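Side-chain contacts in putative gdp-fucose protein o-fucosyltransferase 1 (Caenorhabditis elegans, PDB 3ZY2), which belongs to the protein O-fucosyltransferase family of the GT-B clan and binds guanosine-5'-diphosphate between its two parallel-sheet domains: residues A[18-23]-A[337-342]; A[176-181]-A[238-243]. All blocks are in the same frame, centred on the assembly; numbering follows the deposited sequence.

Contact 1: residues A[18-23]-A[337-342]. With GDP (guanosine-5'-diphosphate), chain C.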
loop_
_atom_site.group_PDB
_atom_site.type_symbol
_atom_site.label_atom_id
_atom_site.label_comp_id
_atom_site.label_asym_id
_atom_site.label_seq_id
_atom_site.Cartn_x
_atom_site.Cartn_y
_atom_site.Cartn_z
ATOM N N GLY A 18 -9.622 10.112 1.851
ATOM C CA GLY A 18 -10.499 11.096 1.242
ATOM C C GLY A 18 -11.683 11.548 2.086
ATOM O O GLY A 18 -11.825 11.200 3.265
ATOM N N ARG A 19 -12.520 12.373 1.472
ATOM C CA ARG A 19 -13.695 12.922 2.124
ATOM C C ARG A 19 -14.900 12.001 1.958
ATOM O O ARG A 19 -14.730 10.832 1.607
ATOM C CB ARG A 19 -13.933 14.325 1.606
ATOM C CG ARG A 19 -12.751 15.226 2.051
ATOM C CD ARG A 19 -12.367 16.121 0.903
ATOM N NE ARG A 19 -13.013 17.385 1.132
ATOM C CZ ARG A 19 -13.175 18.364 0.249
ATOM N NH1 ARG A 19 -12.777 18.244 -1.020
ATOM N NH2 ARG A 19 -13.778 19.466 0.664
ATOM N N PHE A 20 -16.098 12.483 2.289
ATOM C CA PHE A 20 -17.252 11.576 2.477
ATOM C C PHE A 20 -17.562 10.671 1.301
ATOM O O PHE A 20 -17.838 9.467 1.492
ATOM C CB PHE A 20 -18.493 12.369 2.867
ATOM C CG PHE A 20 -19.642 11.524 3.328
ATOM C CD1 PHE A 20 -19.515 10.713 4.458
ATOM C CD2 PHE A 20 -20.869 11.580 2.672
ATOM C CE1 PHE A 20 -20.593 9.948 4.907
ATOM C CE2 PHE A 20 -21.946 10.842 3.097
ATOM C CZ PHE A 20 -21.830 10.013 4.211
ATOM N N GLY A 21 -17.486 11.213 0.091
ATOM C CA GLY A 21 -17.770 10.375 -1.075
ATOM C C GLY A 21 -16.781 9.231 -1.202
ATOM O O GLY A 21 -17.170 8.114 -1.525
ATOM N N ASN A 22 -15.505 9.492 -0.949
ATOM C CA ASN A 22 -14.500 8.413 -0.973
ATOM C C ASN A 22 -14.731 7.380 0.137
ATOM O O ASN A 22 -14.580 6.167 -0.084
ATOM C CB ASN A 22 -13.062 8.965 -0.811
ATOM C CG ASN A 22 -12.561 9.817 -1.995
ATOM O OD1 ASN A 22 -11.400 10.238 -1.975
ATOM N ND2 ASN A 22 -13.403 10.086 -2.989
ATOM N N GLN A 23 -15.144 7.846 1.314
ATOM C CA GLN A 23 -15.322 6.977 2.471
ATOM C C GLN A 23 -16.490 6.039 2.230
ATOM O O GLN A 23 -16.400 4.831 2.515
ATOM C CB GLN A 23 -15.603 7.803 3.706
ATOM C CG GLN A 23 -14.403 8.642 4.138
ATOM C CD GLN A 23 -14.782 9.682 5.148
ATOM O OE1 GLN A 23 -15.659 9.458 5.996
ATOM N NE2 GLN A 23 -14.133 10.865 5.061
ATOM N N SER A 337 -21.414 13.002 -5.980
ATOM C CA SER A 337 -22.508 12.733 -6.928
ATOM C C SER A 337 -22.798 11.239 -7.021
ATOM O O SER A 337 -23.958 10.851 -7.197
ATOM C CB SER A 337 -22.204 13.276 -8.335
ATOM O OG SER A 337 -22.607 14.643 -8.491
ATOM N N HIS A 338 -21.754 10.406 -6.885
ATOM C CA HIS A 338 -21.935 8.949 -7.099
ATOM C C HIS A 338 -22.818 8.360 -5.999
ATOM O O HIS A 338 -23.623 7.464 -6.260
ATOM C CB HIS A 338 -20.571 8.243 -7.183
ATOM C CG HIS A 338 -20.581 6.872 -7.815
ATOM N ND1 HIS A 338 -21.677 6.247 -8.386
ATOM C CD2 HIS A 338 -19.544 6.016 -7.970
ATOM C CE1 HIS A 338 -21.305 5.062 -8.855
ATOM N NE2 HIS A 338 -20.023 4.896 -8.600
ATOM N N ILE A 339 -22.714 8.905 -4.785
ATOM C CA ILE A 339 -23.636 8.518 -3.708
ATOM C C ILE A 339 -25.088 8.712 -4.173
ATOM O O ILE A 339 -25.923 7.812 -4.032
ATOM C CB ILE A 339 -23.409 9.373 -2.435
ATOM C CG1 ILE A 339 -22.087 8.985 -1.768
ATOM C CG2 ILE A 339 -24.594 9.121 -1.469
ATOM C CD1 ILE A 339 -21.680 9.946 -0.659
ATOM N N VAL A 340 -25.373 9.876 -4.746
ATOM C CA VAL A 340 -26.739 10.187 -5.173
ATOM C C VAL A 340 -27.169 9.240 -6.297
ATOM O O VAL A 340 -28.280 8.713 -6.266
ATOM C CB VAL A 340 -26.889 11.623 -5.684
ATOM C CG1 VAL A 340 -28.357 11.902 -6.017
ATOM C CG2 VAL A 340 -26.404 12.633 -4.663
ATOM N N LYS A 341 -26.307 9.059 -7.295
ATOM C CA LYS A 341 -26.616 8.175 -8.427
ATOM C C LYS A 341 -26.968 6.770 -7.938
ATOM O O LYS A 341 -28.000 6.214 -8.354
ATOM C CB LYS A 341 -25.416 8.110 -9.391
ATOM C CG LYS A 341 -25.615 7.177 -10.583
ATOM C CD LYS A 341 -26.852 7.596 -11.389
ATOM C CE LYS A 341 -26.878 7.021 -12.807
ATOM N NZ LYS A 341 -26.765 5.521 -12.854
ATOM N N ARG A 342 -26.151 6.203 -7.047
ATOM C CA ARG A 342 -26.422 4.860 -6.517
ATOM C C ARG A 342 -27.705 4.781 -5.687
ATOM O O ARG A 342 -28.438 3.775 -5.751
ATOM C CB ARG A 342 -25.238 4.364 -5.679
ATOM C CG ARG A 342 -23.978 4.161 -6.509
ATOM C CD ARG A 342 -22.858 3.500 -5.699
ATOM N NE ARG A 342 -22.538 4.245 -4.481
ATOM C CZ ARG A 342 -21.388 4.876 -4.270
ATOM N NH1 ARG A 342 -20.432 4.886 -5.194
ATOM N NH2 ARG A 342 -21.188 5.475 -3.105
HETATM P PB GDP C . -15.329 14.105 -4.561
HETATM O O1B GDP C . -16.440 15.007 -4.953
HETATM O O2B GDP C . -15.089 12.611 -4.948
HETATM O O3B GDP C . -14.114 14.823 -3.709
HETATM O O3A GDP C . -16.282 13.889 -3.146
HETATM P PA GDP C . -15.693 13.575 -1.563
HETATM O O1A GDP C . -17.352 13.651 -1.033
HETATM O O2A GDP C . -14.877 12.565 -1.281
HETATM O "O5'" GDP C . -14.864 15.165 -1.594
HETATM C "C5'" GDP C . -15.963 15.842 -1.580
HETATM C "C4'" GDP C . -16.255 16.877 -0.771
HETATM O "O4'" GDP C . -16.289 18.246 -0.822
HETATM C "C3'" GDP C . -17.417 16.425 -0.161
HETATM O "O3'" GDP C . -17.586 15.440 1.260
HETATM C "C2'" GDP C . -18.251 18.014 1.103
HETATM O "O2'" GDP C . -17.436 17.952 2.187
HETATM C "C1'" GDP C . -17.740 18.887 -0.030
HETATM N N9 GDP C . -18.672 18.899 -0.914
HETATM C C8 GDP C . -18.592 18.255 -2.621
HETATM N N7 GDP C . -19.820 18.654 -2.724
HETATM C C5 GDP C . -20.622 19.227 -1.917
HETATM C C6 GDP C . -22.195 19.899 -1.609
HETATM O O6 GDP C . -22.803 19.767 -2.567
HETATM N N1 GDP C . -22.158 20.252 -0.592
HETATM C C2 GDP C . -21.503 20.398 0.454
HETATM N N2 GDP C . -21.682 20.788 1.354
HETATM N N3 GDP C . -20.008 19.937 0.653
HETATM C C4 GDP C . -19.691 19.363 -0.633
HETATM O O HOH W 1 -19.174 7.449 -3.254
#
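The Phe20 ring takes the Ile339 methyl obliquely, CD1 resting 3.8 Å from Phe20 CD2, and it also packs edge-to-face with Phe46 and Tyr316. Its CG lies anti to the backbone N (chi1 -169°), which carries the ring off helix 20-37 towards helix 335-346. Ile339, extended through its last torsion (chi2 170°), crosses Phe20 at about a right angle; the same CD1 comes within 4.0 Å of Gly21 CA. On Arg19, one guanidinium face carries the ribose oxygen O4' of guanosine-5'-diphosphate, 3.1 Å above the plane and towards the rim. The Arg342 guanidinium has its own helix backbone over one face, and its NH1 forms a salt bridge with Asp25. The polar link across the contact runs through one water, which donates to Gly21 O at 2.7 Å and accepts from Arg342 NH2 at 2.8 Å. Apolar packing and a bridging water thus join the helices, while the Gly21 and Asn22 amides at the start of the helix are bonded to the ligand: Gly21 N binds O1A at 2.7 Å, and Asn22 N binds O2A at 3.2 Å. Arg19 holds the N-cap position. Phosphate oxygens received at a helix N terminus just after the first strand of a Rossmann-like sheet are a classic nucleotide-binding arrangement, here set in the interdomain cleft of a GT-B fold.

Contact 2: residues A[176-181]-A[238-243]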
loop_
_atom_site.group_PDB
_atom_site.type_symbol
_atom_site.label_atom_id
_atom_site.label_comp_id
_atom_site.label_asym_id
_atom_site.label_seq_id
_atom_site.Cartn_x
_atom_site.Cartn_y
_atom_site.Cartn_z
ATOM N N ALA A 176 -10.946 -2.514 0.724
ATOM C CA ALA A 176 -11.889 -2.386 -0.388
ATOM C C ALA A 176 -11.255 -1.599 -1.514
ATOM O O ALA A 176 -10.447 -0.712 -1.270
ATOM C CB ALA A 176 -13.136 -1.654 0.066
ATOM N N PRO A 177 -11.647 -1.882 -2.760
ATOM C CA PRO A 177 -11.139 -1.085 -3.869
ATOM C C PRO A 177 -11.574 0.366 -3.834
ATOM O O PRO A 177 -12.613 0.714 -3.256
ATOM C CB PRO A 177 -11.778 -1.748 -5.100
ATOM C CG PRO A 177 -12.055 -3.110 -4.696
ATOM C CD PRO A 177 -12.401 -3.057 -3.234
ATOM N N PHE A 178 -10.761 1.216 -4.445
ATOM C CA PHE A 178 -11.148 2.568 -4.743
ATOM C C PHE A 178 -10.570 2.954 -6.084
ATOM O O PHE A 178 -9.387 2.739 -6.318
ATOM C CB PHE A 178 -10.643 3.555 -3.693
ATOM C CG PHE A 178 -10.985 4.974 -4.028
ATOM C CD1 PHE A 178 -12.252 5.475 -3.732
ATOM C CD2 PHE A 178 -10.094 5.777 -4.734
ATOM C CE1 PHE A 178 -12.613 6.790 -4.067
ATOM C CE2 PHE A 178 -10.427 7.101 -5.067
ATOM C CZ PHE A 178 -11.705 7.605 -4.739
ATOM N N PRO A 179 -11.390 3.513 -6.977
ATOM C CA PRO A 179 -12.849 3.691 -6.888
ATOM C C PRO A 179 -13.587 2.351 -6.782
ATOM O O PRO A 179 -13.044 1.306 -7.153
ATOM C CB PRO A 179 -13.177 4.381 -8.226
ATOM C CG PRO A 179 -11.879 5.063 -8.602
ATOM C CD PRO A 179 -10.858 4.058 -8.244
ATOM N N SER A 180 -14.818 2.377 -6.277
ATOM C CA SER A 180 -15.579 1.131 -6.117
ATOM C C SER A 180 -15.844 0.428 -7.444
ATOM O O SER A 180 -15.990 1.071 -8.501
ATOM C CB SER A 180 -16.925 1.397 -5.440
ATOM O OG SER A 180 -17.672 2.340 -6.198
ATOM N N LYS A 181 -15.944 -0.887 -7.360
ATOM C CA LYS A 181 -16.306 -1.711 -8.509
ATOM C C LYS A 181 -17.809 -1.735 -8.696
ATOM O O LYS A 181 -18.570 -1.716 -7.720
ATOM C CB LYS A 181 -15.766 -3.124 -8.335
ATOM C CG LYS A 181 -14.248 -3.175 -8.154
ATOM C CD LYS A 181 -13.686 -4.567 -8.379
ATOM C CE LYS A 181 -12.169 -4.549 -8.187
ATOM N NZ LYS A 181 -11.480 -5.758 -8.730
ATOM N N PRO A 238 -10.021 5.766 -15.643
ATOM C CA PRO A 238 -10.991 6.209 -14.651
ATOM C C PRO A 238 -10.391 7.250 -13.719
ATOM O O PRO A 238 -9.199 7.175 -13.327
ATOM C CB PRO A 238 -11.306 4.934 -13.876
ATOM C CG PRO A 238 -11.129 3.859 -14.909
ATOM C CD PRO A 238 -9.922 4.295 -15.689
ATOM N N LEU A 239 -11.218 8.233 -13.388
ATOM C CA LEU A 239 -10.844 9.232 -12.419
ATOM C C LEU A 239 -11.990 9.292 -11.443
ATOM O O LEU A 239 -13.109 9.672 -11.811
ATOM C CB LEU A 239 -10.623 10.577 -13.104
ATOM C CG LEU A 239 -10.240 11.738 -12.176
ATOM C CD1 LEU A 239 -8.883 11.514 -11.451
ATOM C CD2 LEU A 239 -10.230 13.041 -12.972
ATOM N N PHE A 240 -11.724 8.854 -10.221
ATOM C CA PHE A 240 -12.721 8.864 -9.165
ATOM C C PHE A 240 -13.974 8.125 -9.620
ATOM O O PHE A 240 -13.872 6.968 -9.997
ATOM C CB PHE A 240 -12.967 10.301 -8.706
ATOM C CG PHE A 240 -11.729 10.978 -8.174
ATOM C CD1 PHE A 240 -10.754 10.249 -7.501
ATOM C CD2 PHE A 240 -11.536 12.344 -8.364
ATOM C CE1 PHE A 240 -9.577 10.885 -7.029
ATOM C CE2 PHE A 240 -10.392 12.978 -7.884
ATOM C CZ PHE A 240 -9.418 12.246 -7.221
ATOM N N ALA A 241 -15.130 8.791 -9.641
ATOM C CA ALA A 241 -16.387 8.102 -9.928
ATOM C C ALA A 241 -16.748 8.037 -11.413
ATOM O O ALA A 241 -17.877 7.675 -11.770
ATOM C CB ALA A 241 -17.527 8.745 -9.139
ATOM N N SER A 242 -15.814 8.393 -12.290
ATOM C CA SER A 242 -16.160 8.589 -13.703
ATOM C C SER A 242 -16.817 7.385 -14.409
ATOM O O SER A 242 -17.535 7.559 -15.393
ATOM C CB SER A 242 -14.938 9.088 -14.475
ATOM O OG SER A 242 -13.904 8.122 -14.417
ATOM N N GLU A 243 -16.586 6.171 -13.913
ATOM C CA GLU A 243 -17.225 4.974 -14.508
ATOM C C GLU A 243 -18.746 4.927 -14.285
ATOM O O GLU A 243 -19.455 4.160 -14.939
ATOM C CB GLU A 243 -16.542 3.702 -14.016
ATOM C CG GLU A 243 -15.038 3.662 -14.399
ATOM C CD GLU A 243 -14.233 2.638 -13.609
ATOM O OE1 GLU A 243 -14.041 2.811 -12.377
ATOM O OE2 GLU A 243 -13.771 1.653 -14.241
HETATM O O HOH W 2 -15.396 0.667 -11.059
#
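Phe178 and Phe240 meet where a cis-proline loop packs on a type II' beta turn, the turn running from Leu239 to Ser242. Their ring planes are inclined by about 50°. Phe178 offers its edge, near its own plane, and CZ lies 3.9 Å from Phe240 CD1, while Phe240 receives it obliquely. With CG anti to the backbone N (chi1 177°), the Phe178 ring reaches across to the turn. Leu239 sits on one face of the Phe240 ring, its CD1 4.1 Å above the centre. The cis peptide between Phe178 and Pro179 folds the proline back, bringing its CG over the rim of one Phe178 face. The proline ring also presses tightly on the turn's backbone: Pro179 CG is only 3.1 Å from Phe240 O. The turn is closed by Ser242 N bonded to Leu239 O at 3.0 Å. The side chain of Phe240 lies about 5 Å from both a bound manganese ion and a bound guanosine-5'-diphosphate, so this packing borders the ligand site. At the far end, a water bridges the two loops, donating to Ser180 O at 2.7 Å and to Glu243 OE1 at 2.9 Å.

From the N terminus, the chain leaves strand 10-13 and enters 18-23, the first half of contact 1, at the start of helix 20-37. It completes the first parallel sheet before reaching 176-181, beyond strand 168-171. Contact 2 then closes a loop of 56 residues, passing through strand 213-218 of the second sheet to reach 238-243. Only at 337-342, on helix 335-346, does contact 1 close its far longer loop, which encloses that of contact 2. Both contacts therefore tie the two sheet domains together beside the ligand. They also touch each other, with Asn22 ND2 3.5 Å from Phe178 CZ, and each meets the second subunit.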